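Local atomic coordinates of type I modular polyketide synthase (Streptomyces albus subsp. albus, PDB entry 6IYR), a protein that probably loads a malonyl-type extender unit from coenzyme A for chain elongation, as the acyltransferase domain of module 8 of the salinomycin polyketide synthase. Residues V173-Q178 / P183-V188; A203-A208 / A432-S437; A246-A251 / R331-S336. All blocks are in the same frame, centred on the assembly; numbering follows the deposited sequence.

Contacts 1, 2 and 3 all fall within the acyltransferase domain, and helix 188-208 ties them together. Contact 1 closes first along the chain, where helix 172-177 meets the loop leading into helix 188-208; contact 2 joins the far end of that helix to helix 431-443, and the centres of contacts 1 and 2 are about 23 Å apart. Contact 3 pairs helix 235-248 with helix 331-337, and falls in sequence between the two segments of contact 2, although its centre is about 34 Å from the centre of contact 2. It touches contact 1 directly: V188 CG1 is 3.3 Å from L250 CD1. Contact 2 lies deepest, contact 1 farther out and contact 3 outermost, with both ends of helix 188-208 anchored.

Contact 1. Residues V173-Q178 / P183-V188; sequences VDVLRQ and PGFDRV
A Schellman motif closes helix 172-177, and its C-prime residue Q178, with positive phi, lays its side chain against P183 and F185 of the loop that follows. Both N-H groups of Q178 NE2 are used. One reaches V175 O at 2.7 Å, almost straight (174°), along a lone pair of that carbonyl. The other crosses to P183 O at 3.0 Å, also close to linear (165°), with the donor tilted out of the carbonyl plane. Both acceptors lie near the amide plane, so the pair of bonds fixes the rotation of the amide. A bend at chi2 (-65°) swings the amide back to the helix end, leaving Q178 OE1 3.3 Å from G184 CA.

The amide lies stacked on one face of F185, the two planes diverging modestly, and Q178 NE2 sits 3.6 Å from CE1 of F185, offset toward the rim. Further along the same side chain, Q178 CG makes a CH-pi contact 4.2 Å from the F185 ring centroid. In the fold this is a helix-loop-helix connection: G184 to R187 form a type I turn, and R187 takes the N-cap position of helix 188-208. V175 and P183 both pack on V190 of that helix, and V175 also on A194. From the helix end, V175 CG2 meets F185 CE1 at 3.8 Å, while L176 O lies at the ring's edge, 4.4 Å from F185 CZ. Within the helix, R177 NH2 forms a salt bridge of 2.7 Å with D174 OD1.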
ATOM      1  N   VAL A 173      19.176  -4.354  -1.433  1.00 34.67           N
ATOM      2  CA  VAL A 173      19.355  -2.942  -1.096  1.00 33.10           C
ATOM      3  C   VAL A 173      19.939  -2.202  -2.277  1.00 26.53           C
ATOM      4  O   VAL A 173      19.480  -1.100  -2.607  1.00 29.61           O
ATOM      5  CB  VAL A 173      20.183  -2.747   0.175  1.00 35.28           C
ATOM      6  CG1 VAL A 173      20.533  -1.282   0.352  1.00 39.89           C
ATOM      7  CG2 VAL A 173      19.383  -3.223   1.384  1.00 39.46           C
ATOM      8  N   ASP A 174      20.854  -2.845  -3.007  1.00 24.06           N
ATOM      9  CA  ASP A 174      21.387  -2.212  -4.211  1.00 26.20           C
ATOM     10  C   ASP A 174      20.354  -1.986  -5.312  1.00 33.44           C
ATOM     11  O   ASP A 174      20.411  -0.987  -6.038  1.00 32.62           O
ATOM     12  CB  ASP A 174      22.574  -2.972  -4.759  1.00 30.70           C
ATOM     13  CG  ASP A 174      23.794  -2.876  -3.859  1.00 36.16           C
ATOM     14  OD1 ASP A 174      23.794  -2.037  -2.947  1.00 44.16           O
ATOM     15  OD2 ASP A 174      24.705  -3.699  -4.020  1.00 38.69           O
ATOM     16  N   VAL A 175      19.431  -2.924  -5.472  1.00 29.43           N
ATOM     17  CA  VAL A 175      18.351  -2.732  -6.450  1.00 30.25           C
ATOM     18  C   VAL A 175      17.406  -1.619  -5.991  1.00 26.90           C
ATOM     19  O   VAL A 175      16.917  -0.836  -6.802  1.00 31.03           O
ATOM     20  CB  VAL A 175      17.621  -4.055  -6.774  1.00 34.13           C
ATOM     21  CG1 VAL A 175      17.720  -4.998  -5.609  1.00 57.03           C
ATOM     22  CG2 VAL A 175      16.133  -3.843  -7.073  1.00 31.33           C
ATOM     23  N   LEU A 176      17.056  -1.581  -4.714  1.00 25.99           N
ATOM     24  CA  LEU A 176      16.203  -0.509  -4.228  1.00 29.50           C
ATOM     25  C   LEU A 176      16.828   0.851  -4.508  1.00 32.16           C
ATOM     26  O   LEU A 176      16.122   1.794  -4.875  1.00 29.15           O
ATOM     27  CB  LEU A 176      15.939  -0.622  -2.745  1.00 30.54           C
ATOM     28  CG  LEU A 176      15.139  -1.868  -2.345  1.00 34.00           C
ATOM     29  CD1 LEU A 176      14.720  -1.765  -0.885  1.00 42.79           C
ATOM     30  CD2 LEU A 176      13.922  -1.991  -3.211  1.00 30.23           C
ATOM     31  N   ARG A 177      18.136   0.950  -4.309  1.00 33.32           N
ATOM     32  CA  ARG A 177      18.857   2.209  -4.533  1.00 39.62           C
ATOM     33  C   ARG A 177      19.067   2.447  -6.023  1.00 42.41           C
ATOM     34  O   ARG A 177      19.354   3.548  -6.446  1.00 35.82           O
ATOM     35  CB  ARG A 177      20.221   2.162  -3.850  1.00 36.36           C
ATOM     36  CG  ARG A 177      20.175   2.435  -2.368  1.00 40.77           C
ATOM     37  CD  ARG A 177      21.400   1.886  -1.661  1.00 46.10           C
ATOM     38  NE  ARG A 177      22.625   2.494  -2.155  1.00 60.19           N
ATOM     39  CZ  ARG A 177      23.778   1.846  -2.344  1.00 77.43           C
ATOM     40  NH1 ARG A 177      24.829   2.498  -2.839  1.00 68.67           N
ATOM     41  NH2 ARG A 177      23.887   0.552  -2.052  1.00 74.84           N
ATOM     42  N   GLN A 178      18.993   1.387  -6.815  1.00 36.80           N
ATOM     43  CA  GLN A 178      19.449   1.431  -8.206  1.00 35.83           C
ATOM     44  C   GLN A 178      20.897   1.912  -8.331  1.00 34.31           C
ATOM     45  O   GLN A 178      21.218   2.702  -9.198  1.00 34.03           O
ATOM     46  CB  GLN A 178      18.498   2.255  -9.070  1.00 37.11           C
ATOM     47  CG  GLN A 178      17.165   1.562  -9.329  1.00 32.04           C
ATOM     48  CD  GLN A 178      17.359   0.291 -10.156  1.00 40.74           C
ATOM     49  OE1 GLN A 178      17.624   0.371 -11.348  1.00 34.28           O
ATOM     50  NE2 GLN A 178      17.376  -0.871  -9.491  1.00 33.33           N
ATOM     51  N   PRO A 183      20.858  -4.551 -11.237  1.00 29.52           N
ATOM     52  CA  PRO A 183      19.956  -4.571 -12.379  1.00 25.39           C
ATOM     53  C   PRO A 183      18.838  -3.574 -12.204  1.00 28.42           C
ATOM     54  O   PRO A 183      18.544  -3.163 -11.085  1.00 27.76           O
ATOM     55  CB  PRO A 183      19.426  -6.004 -12.356  1.00 24.21           C
ATOM     56  CG  PRO A 183      19.550  -6.426 -10.935  1.00 28.96           C
ATOM     57  CD  PRO A 183      20.774  -5.769 -10.413  1.00 30.54           C
ATOM     58  N   GLY A 184      18.123  -3.299 -13.285  1.00 31.77           N
ATOM     59  CA  GLY A 184      17.065  -2.285 -13.278  1.00 30.72           C
ATOM     60  C   GLY A 184      15.672  -2.821 -13.027  1.00 31.52           C
ATOM     61  O   GLY A 184      15.421  -4.021 -13.070  1.00 31.07           O
ATOM     62  N   PHE A 185      14.738  -1.897 -12.888  1.00 24.99           N
ATOM     63  CA  PHE A 185      13.365  -2.222 -12.670  1.00 27.65           C
ATOM     64  C   PHE A 185      12.669  -2.678 -13.951  1.00 31.12           C
ATOM     65  O   PHE A 185      11.551  -3.129 -13.885  1.00 29.15           O
ATOM     66  CB  PHE A 185      12.636  -1.029 -12.115  1.00 27.05           C
ATOM     67  CG  PHE A 185      13.069  -0.639 -10.746  1.00 32.19           C
ATOM     68  CD1 PHE A 185      13.470  -1.593  -9.828  1.00 36.97           C
ATOM     69  CD2 PHE A 185      12.991   0.670 -10.344  1.00 41.06           C
ATOM     70  CE1 PHE A 185      13.881  -1.224  -8.572  1.00 40.54           C
ATOM     71  CE2 PHE A 185      13.350   1.032  -9.065  1.00 41.54           C
ATOM     72  CZ  PHE A 185      13.833   0.093  -8.194  1.00 35.49           C
ATOM     73  N   ASP A 186      13.348  -2.571 -15.086  1.00 29.65           N
ATOM     74  CA  ASP A 186      12.802  -2.978 -16.374  1.00 40.39           C
ATOM     75  C   ASP A 186      12.844  -4.498 -16.495  1.00 35.30           C
ATOM     76  O   ASP A 186      12.304  -5.038 -17.426  1.00 34.61           O
ATOM     77  CB  ASP A 186      13.607  -2.352 -17.548  1.00 46.82           C
ATOM     78  CG  ASP A 186      12.744  -1.444 -18.462  1.00 82.26           C
ATOM     79  OD1 ASP A 186      12.059  -0.534 -17.923  1.00 81.36           O
ATOM     80  OD2 ASP A 186      12.796  -1.607 -19.721  1.00 77.95           O
ATOM     81  N   ARG A 187      13.380  -5.196 -15.511  1.00 28.25           N
ATOM     82  CA  ARG A 187      13.289  -6.640 -15.499  1.00 26.50           C
ATOM     83  C   ARG A 187      12.218  -7.056 -14.515  1.00 32.44           C
ATOM     84  O   ARG A 187      12.326  -6.783 -13.310  1.00 23.84           O
ATOM     85  CB  ARG A 187      14.636  -7.265 -15.116  1.00 29.74           C
ATOM     86  CG  ARG A 187      15.552  -7.400 -16.316  1.00 26.73           C
ATOM     87  CD  ARG A 187      16.945  -7.843 -15.909  1.00 27.22           C
ATOM     88  NE  ARG A 187      16.955  -9.052 -15.098  1.00 26.09           N
ATOM     89  CZ  ARG A 187      18.039  -9.492 -14.464  1.00 27.09           C
ATOM     90  NH1 ARG A 187      17.982 -10.576 -13.716  1.00 33.72           N
ATOM     91  NH2 ARG A 187      19.200  -8.852 -14.586  1.00 27.32           N
ATOM     92  N   VAL A 188      11.243  -7.820 -15.009  1.00 23.20           N
ATOM     93  CA  VAL A 188      10.151  -8.292 -14.170  1.00 27.83           C
ATOM     94  C   VAL A 188      10.649  -9.180 -13.003  1.00 22.93           C
ATOM     95  O   VAL A 188      10.089  -9.126 -11.911  1.00 23.87           O
ATOM     96  CB  VAL A 188       9.041  -8.984 -15.010  1.00 37.70           C
ATOM     97  CG1 VAL A 188       9.542 -10.270 -15.647  1.00 40.04           C
ATOM     98  CG2 VAL A 188       7.799  -9.258 -14.167  1.00 50.73           C
TER

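Contact 2. Residues A203-A208 / A432-S437; sequences AEVWRA and ARFLTS
S437 OG is hydrogen-bonded to T423 O, with a weaker bond to G422 O, while the CB of the same serine rests 4.1 Å from W206 CZ2. The indole uses T423 as well: W206 NE1 is hydrogen-bonded to T423 OG1. The polar ends of both residues are therefore satisfied by the segment following strand 419-421, and what their side chains offer to one another is carbon surface. A backbone contact adds to this, W206 CH2 coming 3.8 Å from S437 O, from an oblique direction.

The axes of the two short helical segments stay 12.1 Å apart at closest approach and cross at -54°, a spacing wide enough that large side chains must bridge it. F434 does most of this. Its CG points nearly anti to the backbone N (chi1 -151°), which carries the ring between V205 and W206. The tip of the ring abuts the valine, F434 CZ lying 3.3 Å from V205 CG1, a tight approach for two carbons. The same end of the ring, CZ and CE1, lies over one face of the indole, toward its rim, with F434 CE1 3.8 Å from W206 NE1. The ring planes stand at 47°, and the centroids of the phenyl and the five-membered ring are 5.0 Å apart, an oblique pairing. W206 and S437 also touch Q421, so helices 188-208 and 431-443 are joined beside an outer strand of the parallel sheet of the large subdomain. Cohesion across this buried interface is thus apolar and aromatic, whereas the polar groups of W206 and S437 are bonded to T423, so the interface needs no polar pairing between the two helices.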
ATOM      1  N   ALA A 203       4.770  -2.984   5.976  1.00 34.63           N
ATOM      2  CA  ALA A 203       3.620  -3.426   6.763  1.00 30.93           C
ATOM      3  C   ALA A 203       4.010  -3.656   8.234  1.00 30.85           C
ATOM      4  O   ALA A 203       3.215  -3.460   9.144  1.00 30.72           O
ATOM      5  CB  ALA A 203       3.019  -4.689   6.168  1.00 35.45           C
ATOM      6  N   GLU A 204       5.205  -4.193   8.416  1.00 28.13           N
ATOM      7  CA  GLU A 204       5.750  -4.483   9.714  1.00 31.88           C
ATOM      8  C   GLU A 204       6.059  -3.207  10.508  1.00 36.21           C
ATOM      9  O   GLU A 204       5.809  -3.167  11.689  1.00 30.50           O
ATOM     10  CB  GLU A 204       7.022  -5.267   9.521  1.00 31.62           C
ATOM     11  CG  GLU A 204       7.613  -5.767  10.813  1.00 34.59           C
ATOM     12  CD  GLU A 204       6.830  -6.921  11.393  1.00 42.95           C
ATOM     13  OE1 GLU A 204       5.815  -7.381  10.789  1.00 42.23           O
ATOM     14  OE2 GLU A 204       7.250  -7.371  12.470  1.00 56.84           O
ATOM     15  N   VAL A 205       6.427  -2.127   9.828  1.00 29.70           N
ATOM     16  CA  VAL A 205       6.519  -0.797  10.498  1.00 30.93           C
ATOM     17  C   VAL A 205       5.186  -0.323  10.984  1.00 29.59           C
ATOM     18  O   VAL A 205       5.067   0.066  12.119  1.00 31.06           O
ATOM     19  CB  VAL A 205       7.134   0.256   9.577  1.00 26.44           C
ATOM     20  CG1 VAL A 205       7.265   1.620  10.263  1.00 32.62           C
ATOM     21  CG2 VAL A 205       8.482  -0.240   9.150  1.00 28.48           C
ATOM     22  N   TRP A 206       4.138  -0.490  10.186  1.00 26.49           N
ATOM     23  CA  TRP A 206       2.818  -0.127  10.632  1.00 23.47           C
ATOM     24  C   TRP A 206       2.450  -0.936  11.871  1.00 37.71           C
ATOM     25  O   TRP A 206       1.998  -0.387  12.875  1.00 30.94           O
ATOM     26  CB  TRP A 206       1.787  -0.330   9.541  1.00 29.85           C
ATOM     27  CG  TRP A 206       1.657   0.815   8.542  1.00 31.57           C
ATOM     28  CD1 TRP A 206       2.221   0.881   7.299  1.00 28.04           C
ATOM     29  CD2 TRP A 206       0.909   2.023   8.702  1.00 30.82           C
ATOM     30  NE1 TRP A 206       1.828   2.023   6.658  1.00 27.53           N
ATOM     31  CE2 TRP A 206       1.068   2.773   7.516  1.00 31.53           C
ATOM     32  CE3 TRP A 206       0.135   2.555   9.733  1.00 30.95           C
ATOM     33  CZ2 TRP A 206       0.459   4.011   7.327  1.00 28.10           C
ATOM     34  CZ3 TRP A 206      -0.538   3.752   9.505  1.00 30.50           C
ATOM     35  CH2 TRP A 206      -0.365   4.466   8.327  1.00 28.67           C
ATOM     36  N   ARG A 207       2.756  -2.238  11.832  1.00 31.19           N
ATOM     37  CA  ARG A 207       2.494  -3.154  12.940  1.00 37.89           C
ATOM     38  C   ARG A 207       3.265  -2.795  14.203  1.00 34.68           C
ATOM     39  O   ARG A 207       2.701  -2.723  15.267  1.00 35.99           O
ATOM     40  CB  ARG A 207       2.880  -4.577  12.546  1.00 37.48           C
ATOM     41  CG  ARG A 207       1.730  -5.542  12.369  1.00 54.85           C
ATOM     42  CD  ARG A 207       2.211  -6.988  12.459  1.00 64.78           C
ATOM     43  NE  ARG A 207       3.526  -7.085  13.100  1.00 74.07           N
ATOM     44  CZ  ARG A 207       3.776  -7.590  14.307  1.00 64.13           C
ATOM     45  NH1 ARG A 207       2.807  -8.082  15.067  1.00 49.78           N
ATOM     46  NH2 ARG A 207       5.019  -7.601  14.760  1.00 60.62           N
ATOM     47  N   ALA A 208       4.551  -2.540  14.060  1.00 31.31           N
ATOM     48  CA  ALA A 208       5.397  -2.087  15.179  1.00 35.41           C
ATOM     49  C   ALA A 208       4.893  -0.773  15.806  1.00 37.80           C
ATOM     50  O   ALA A 208       5.117  -0.502  16.989  1.00 43.25           O
ATOM     51  CB  ALA A 208       6.828  -1.932  14.702  1.00 34.08           C
ATOM     52  N   ALA A 432      10.042  11.063   7.299  1.00 38.80           N
ATOM     53  CA  ALA A 432       9.221  12.265   7.244  1.00 38.88           C
ATOM     54  C   ALA A 432       7.869  11.895   6.671  1.00 41.04           C
ATOM     55  O   ALA A 432       6.824  12.281   7.199  1.00 34.37           O
ATOM     56  CB  ALA A 432       9.877  13.333   6.374  1.00 45.23           C
ATOM     57  N   ARG A 433       7.880  11.171   5.557  1.00 35.31           N
ATOM     58  CA  ARG A 433       6.627  10.878   4.883  1.00 32.28           C
ATOM     59  C   ARG A 433       5.854   9.828   5.682  1.00 26.02           C
ATOM     60  O   ARG A 433       4.639   9.892   5.850  1.00 29.43           O
ATOM     61  CB  ARG A 433       6.873  10.418   3.453  1.00 31.83           C
ATOM     62  CG  ARG A 433       5.671   9.754   2.797  1.00 32.17           C
ATOM     63  CD  ARG A 433       4.410  10.610   2.822  1.00 34.83           C
ATOM     64  NE  ARG A 433       4.621  11.872   2.140  1.00 38.24           N
ATOM     65  CZ  ARG A 433       3.731  12.857   2.100  1.00 47.96           C
ATOM     66  NH1 ARG A 433       4.026  13.998   1.497  1.00 42.25           N
ATOM     67  NH2 ARG A 433       2.546  12.699   2.662  1.00 48.12           N
ATOM     68  N   PHE A 434       6.580   8.887   6.221  1.00 27.26           N
ATOM     69  CA  PHE A 434       5.943   7.825   6.960  1.00 30.21           C
ATOM     70  C   PHE A 434       5.236   8.426   8.168  1.00 37.04           C
ATOM     71  O   PHE A 434       4.068   8.170   8.384  1.00 31.32           O
ATOM     72  CB  PHE A 434       6.981   6.771   7.361  1.00 30.76           C
ATOM     73  CG  PHE A 434       6.411   5.365   7.504  1.00 32.14           C
ATOM     74  CD1 PHE A 434       5.224   5.135   8.197  1.00 38.74           C
ATOM     75  CD2 PHE A 434       7.097   4.271   7.015  1.00 38.22           C
ATOM     76  CE1 PHE A 434       4.717   3.846   8.356  1.00 38.71           C
ATOM     77  CE2 PHE A 434       6.596   2.987   7.173  1.00 34.85           C
ATOM     78  CZ  PHE A 434       5.399   2.778   7.831  1.00 35.74           C
ATOM     79  N   LEU A 435       5.919   9.295   8.913  1.00 35.27           N
ATOM     80  CA  LEU A 435       5.296   9.937  10.073  1.00 30.84           C
ATOM     81  C   LEU A 435       4.074  10.651   9.655  1.00 22.69           C
ATOM     82  O   LEU A 435       3.061  10.659  10.371  1.00 33.27           O
ATOM     83  CB  LEU A 435       6.229  10.977  10.718  1.00 33.64           C
ATOM     84  CG  LEU A 435       7.005  10.533  11.939  1.00 45.17           C
ATOM     85  CD1 LEU A 435       7.860  11.694  12.445  1.00 51.32           C
ATOM     86  CD2 LEU A 435       6.062  10.048  13.028  1.00 38.64           C
ATOM     87  N   THR A 436       4.131  11.345   8.535  1.00 28.11           N
ATOM     88  CA  THR A 436       2.932  12.037   8.147  1.00 29.96           C
ATOM     89  C   THR A 436       1.791  11.104   7.732  1.00 36.91           C
ATOM     90  O   THR A 436       0.618  11.341   8.071  1.00 31.96           O
ATOM     91  CB  THR A 436       3.139  13.276   7.243  1.00 38.17           C
ATOM     92  OG1 THR A 436       2.189  13.298   6.190  1.00 40.80           O
ATOM     93  CG2 THR A 436       4.513  13.446   6.753  1.00 37.66           C
ATOM     94  N   SER A 437       2.149   9.931   7.229  1.00 30.83           N
ATOM     95  CA  SER A 437       1.142   8.887   7.002  1.00 30.96           C
ATOM     96  C   SER A 437       0.544   8.349   8.291  1.00 25.52           C
ATOM     97  O   SER A 437      -0.658   8.213   8.371  1.00 28.57           O
ATOM     98  CB  SER A 437       1.721   7.760   6.155  1.00 28.53           C
ATOM     99  OG  SER A 437       1.940   8.252   4.831  1.00 27.41           O
TER

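Contact 3. Residues A246-A251 / R331-S336; sequences AKALLA and RAEVLS
A248 and E333 meet with the alanine methyl directed at the neighbouring helix and the glutamate stretched out to cover it. E333 CG stands anti to the backbone N (chi1 -178°) and chi2 is likewise near 180° (-174°), so the chain is fully extended and delivers its carboxylate alongside the alanine instead of folding onto its own helix. E333 OE1 lies 3.5 Å from A248 CB and equally near A248 CA, a contact of van der Waals kind. E333 OE2 is tied in through a water, which donates to it at a short 2.5 Å and to A248 O at 2.8 Å. A248 O also accepts a backbone bond from A251 N at 3.0 Å, so two donors grip it. Because carboxylate and carbonyl are both acceptors, the water supplies the protons that let them share this place.

V334 meets the same methyl from the next position on the helix. Its CG1 is anti to the backbone N (chi1 168°), which places CG2 anti to the carbonyl carbon, and it is this branch that reaches A248 CB at 4.0 Å. With so small a residue facing it, the backbone comes close, A248 CA to V334 CA measuring 6.7 Å. I330 also packs on A248. K247, by contrast, leads its chain away and hydrogen-bonds through NZ to Y167 O.

Helix 235-248 runs into, and helix 331-337 comes after, the stretch whose strands 257-261, 279-286, 289-294 and 313-316 with two intervening helices give the beta-alpha-beta-beta-alpha-beta order of the ferredoxin-like small subdomain characteristic of acyltransferases; the contact brings the two flanking helices together.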
ATOM      1  N   ALA A 246       7.963 -14.430 -10.880  1.00 24.20           N
ATOM      2  CA  ALA A 246       8.483 -13.322 -11.664  1.00 24.90           C
ATOM      3  C   ALA A 246       9.441 -13.800 -12.740  1.00 27.64           C
ATOM      4  O   ALA A 246       9.426 -13.302 -13.884  1.00 26.60           O
ATOM      5  CB  ALA A 246       9.177 -12.295 -10.779  1.00 24.70           C
ATOM      6  N   LYS A 247      10.239 -14.803 -12.414  1.00 24.51           N
ATOM      7  CA  LYS A 247      11.090 -15.359 -13.443  1.00 25.55           C
ATOM      8  C   LYS A 247      10.275 -15.974 -14.581  1.00 26.97           C
ATOM      9  O   LYS A 247      10.657 -15.878 -15.722  1.00 24.75           O
ATOM     10  CB  LYS A 247      12.020 -16.419 -12.884  1.00 26.65           C
ATOM     11  CG  LYS A 247      13.149 -15.833 -12.070  1.00 34.71           C
ATOM     12  CD  LYS A 247      14.308 -16.792 -12.002  1.00 39.88           C
ATOM     13  CE  LYS A 247      14.775 -16.966 -10.586  1.00 42.68           C
ATOM     14  NZ  LYS A 247      15.557 -15.765 -10.216  1.00 48.67           N
ATOM     15  N   ALA A 248       9.219 -16.709 -14.252  1.00 23.84           N
ATOM     16  CA  ALA A 248       8.436 -17.386 -15.300  1.00 26.67           C
ATOM     17  C   ALA A 248       7.862 -16.337 -16.238  1.00 27.69           C
ATOM     18  O   ALA A 248       7.880 -16.500 -17.470  1.00 27.26           O
ATOM     19  CB  ALA A 248       7.325 -18.214 -14.677  1.00 26.27           C
ATOM     20  N   LEU A 249       7.438 -15.217 -15.655  1.00 24.91           N
ATOM     21  CA  LEU A 249       6.930 -14.076 -16.404  1.00 26.01           C
ATOM     22  C   LEU A 249       7.870 -13.454 -17.426  1.00 27.60           C
ATOM     23  O   LEU A 249       7.449 -12.681 -18.278  1.00 26.82           O
ATOM     24  CB  LEU A 249       6.526 -12.945 -15.448  1.00 32.22           C
ATOM     25  CG  LEU A 249       5.069 -12.939 -14.997  1.00 37.67           C
ATOM     26  CD1 LEU A 249       4.787 -11.780 -14.053  1.00 40.38           C
ATOM     27  CD2 LEU A 249       4.094 -12.919 -16.165  1.00 35.18           C
ATOM     28  N   LEU A 250       9.156 -13.672 -17.254  1.00 24.25           N
ATOM     29  CA  LEU A 250      10.118 -13.275 -18.253  1.00 26.71           C
ATOM     30  C   LEU A 250       9.697 -13.710 -19.647  1.00 24.91           C
ATOM     31  O   LEU A 250       9.984 -13.017 -20.629  1.00 27.02           O
ATOM     32  CB  LEU A 250      11.446 -13.911 -17.932  1.00 31.06           C
ATOM     33  CG  LEU A 250      12.544 -13.160 -17.195  1.00 35.31           C
ATOM     34  CD1 LEU A 250      12.228 -11.747 -16.832  1.00 31.19           C
ATOM     35  CD2 LEU A 250      13.180 -13.947 -16.073  1.00 32.30           C
ATOM     36  N   ALA A 251       8.981 -14.822 -19.747  1.00 26.14           N
ATOM     37  CA  ALA A 251       8.638 -15.365 -21.062  1.00 24.03           C
ATOM     38  C   ALA A 251       7.518 -14.577 -21.673  1.00 25.72           C
ATOM     39  O   ALA A 251       7.174 -14.820 -22.815  1.00 31.13           O
ATOM     40  CB  ALA A 251       8.214 -16.824 -20.934  1.00 27.42           C
ATOM     41  N   ARG A 331       1.937 -21.772 -17.396  1.00 28.84           N
ATOM     42  CA  ARG A 331       1.235 -22.498 -16.342  1.00 28.00           C
ATOM     43  C   ARG A 331       2.049 -23.651 -15.779  1.00 29.52           C
ATOM     44  O   ARG A 331       2.159 -23.812 -14.550  1.00 25.99           O
ATOM     45  CB  ARG A 331      -0.083 -23.007 -16.867  1.00 30.95           C
ATOM     46  CG  ARG A 331      -0.859 -23.817 -15.854  1.00 35.09           C
ATOM     47  CD  ARG A 331      -1.969 -24.585 -16.542  1.00 38.87           C
ATOM     48  NE  ARG A 331      -3.148 -24.590 -15.689  1.00 44.57           N
ATOM     49  CZ  ARG A 331      -3.503 -25.563 -14.851  1.00 70.50           C
ATOM     50  NH1 ARG A 331      -4.560 -25.386 -14.057  1.00 85.61           N
ATOM     51  NH2 ARG A 331      -2.841 -26.717 -14.818  1.00 70.43           N
ATOM     52  N   ALA A 332       2.534 -24.531 -16.644  1.00 27.55           N
ATOM     53  CA  ALA A 332       3.188 -25.744 -16.130  1.00 27.89           C
ATOM     54  C   ALA A 332       4.445 -25.362 -15.350  1.00 33.52           C
ATOM     55  O   ALA A 332       4.745 -25.935 -14.319  1.00 26.78           O
ATOM     56  CB  ALA A 332       3.520 -26.707 -17.252  1.00 31.70           C
ATOM     57  N   GLU A 333       5.181 -24.380 -15.853  1.00 33.02           N
ATOM     58  CA  GLU A 333       6.354 -23.904 -15.170  1.00 29.08           C
ATOM     59  C   GLU A 333       6.003 -23.367 -13.781  1.00 24.29           C
ATOM     60  O   GLU A 333       6.683 -23.679 -12.802  1.00 29.84           O
ATOM     61  CB  GLU A 333       7.085 -22.834 -16.023  1.00 29.10           C
ATOM     62  CG  GLU A 333       8.353 -22.336 -15.350  1.00 35.51           C
ATOM     63  CD  GLU A 333       9.037 -21.175 -16.070  1.00 32.76           C
ATOM     64  OE1 GLU A 333       9.905 -20.521 -15.443  1.00 32.21           O
ATOM     65  OE2 GLU A 333       8.674 -20.873 -17.219  1.00 32.57           O
ATOM     66  N   VAL A 334       4.950 -22.568 -13.676  1.00 28.90           N
ATOM     67  CA  VAL A 334       4.581 -21.974 -12.382  1.00 28.69           C
ATOM     68  C   VAL A 334       4.168 -23.063 -11.391  1.00 30.88           C
ATOM     69  O   VAL A 334       4.699 -23.165 -10.263  1.00 27.93           O
ATOM     70  CB  VAL A 334       3.432 -20.933 -12.525  1.00 28.16           C
ATOM     71  CG1 VAL A 334       2.873 -20.541 -11.161  1.00 35.02           C
ATOM     72  CG2 VAL A 334       3.946 -19.701 -13.246  1.00 24.84           C
ATOM     73  N   LEU A 335       3.337 -23.970 -11.878  1.00 26.61           N
ATOM     74  CA  LEU A 335       2.876 -25.087 -11.066  1.00 30.09           C
ATOM     75  C   LEU A 335       4.030 -25.932 -10.582  1.00 31.41           C
ATOM     76  O   LEU A 335       4.065 -26.366  -9.422  1.00 34.45           O
ATOM     77  CB  LEU A 335       1.913 -25.943 -11.858  1.00 28.49           C
ATOM     78  CG  LEU A 335       0.604 -25.262 -12.190  1.00 28.39           C
ATOM     79  CD1 LEU A 335      -0.252 -26.239 -12.993  1.00 32.73           C
ATOM     80  CD2 LEU A 335      -0.110 -24.828 -10.930  1.00 33.27           C
ATOM     81  N   SER A 336       5.018 -26.127 -11.441  1.00 29.79           N
ATOM     82  CA  SER A 336       6.141 -26.966 -11.063  1.00 34.04           C
ATOM     83  C   SER A 336       7.152 -26.235 -10.141  1.00 39.51           C
ATOM     84  O   SER A 336       7.613 -26.801  -9.139  1.00 29.37           O
ATOM     85  CB  SER A 336       6.826 -27.480 -12.306  1.00 34.34           C
ATOM     86  OG  SER A 336       7.999 -28.146 -11.972  1.00 34.68           O
TER
HETATM   87  O   HOH W   1       9.308 -18.720 -18.395  1.00 28.42           O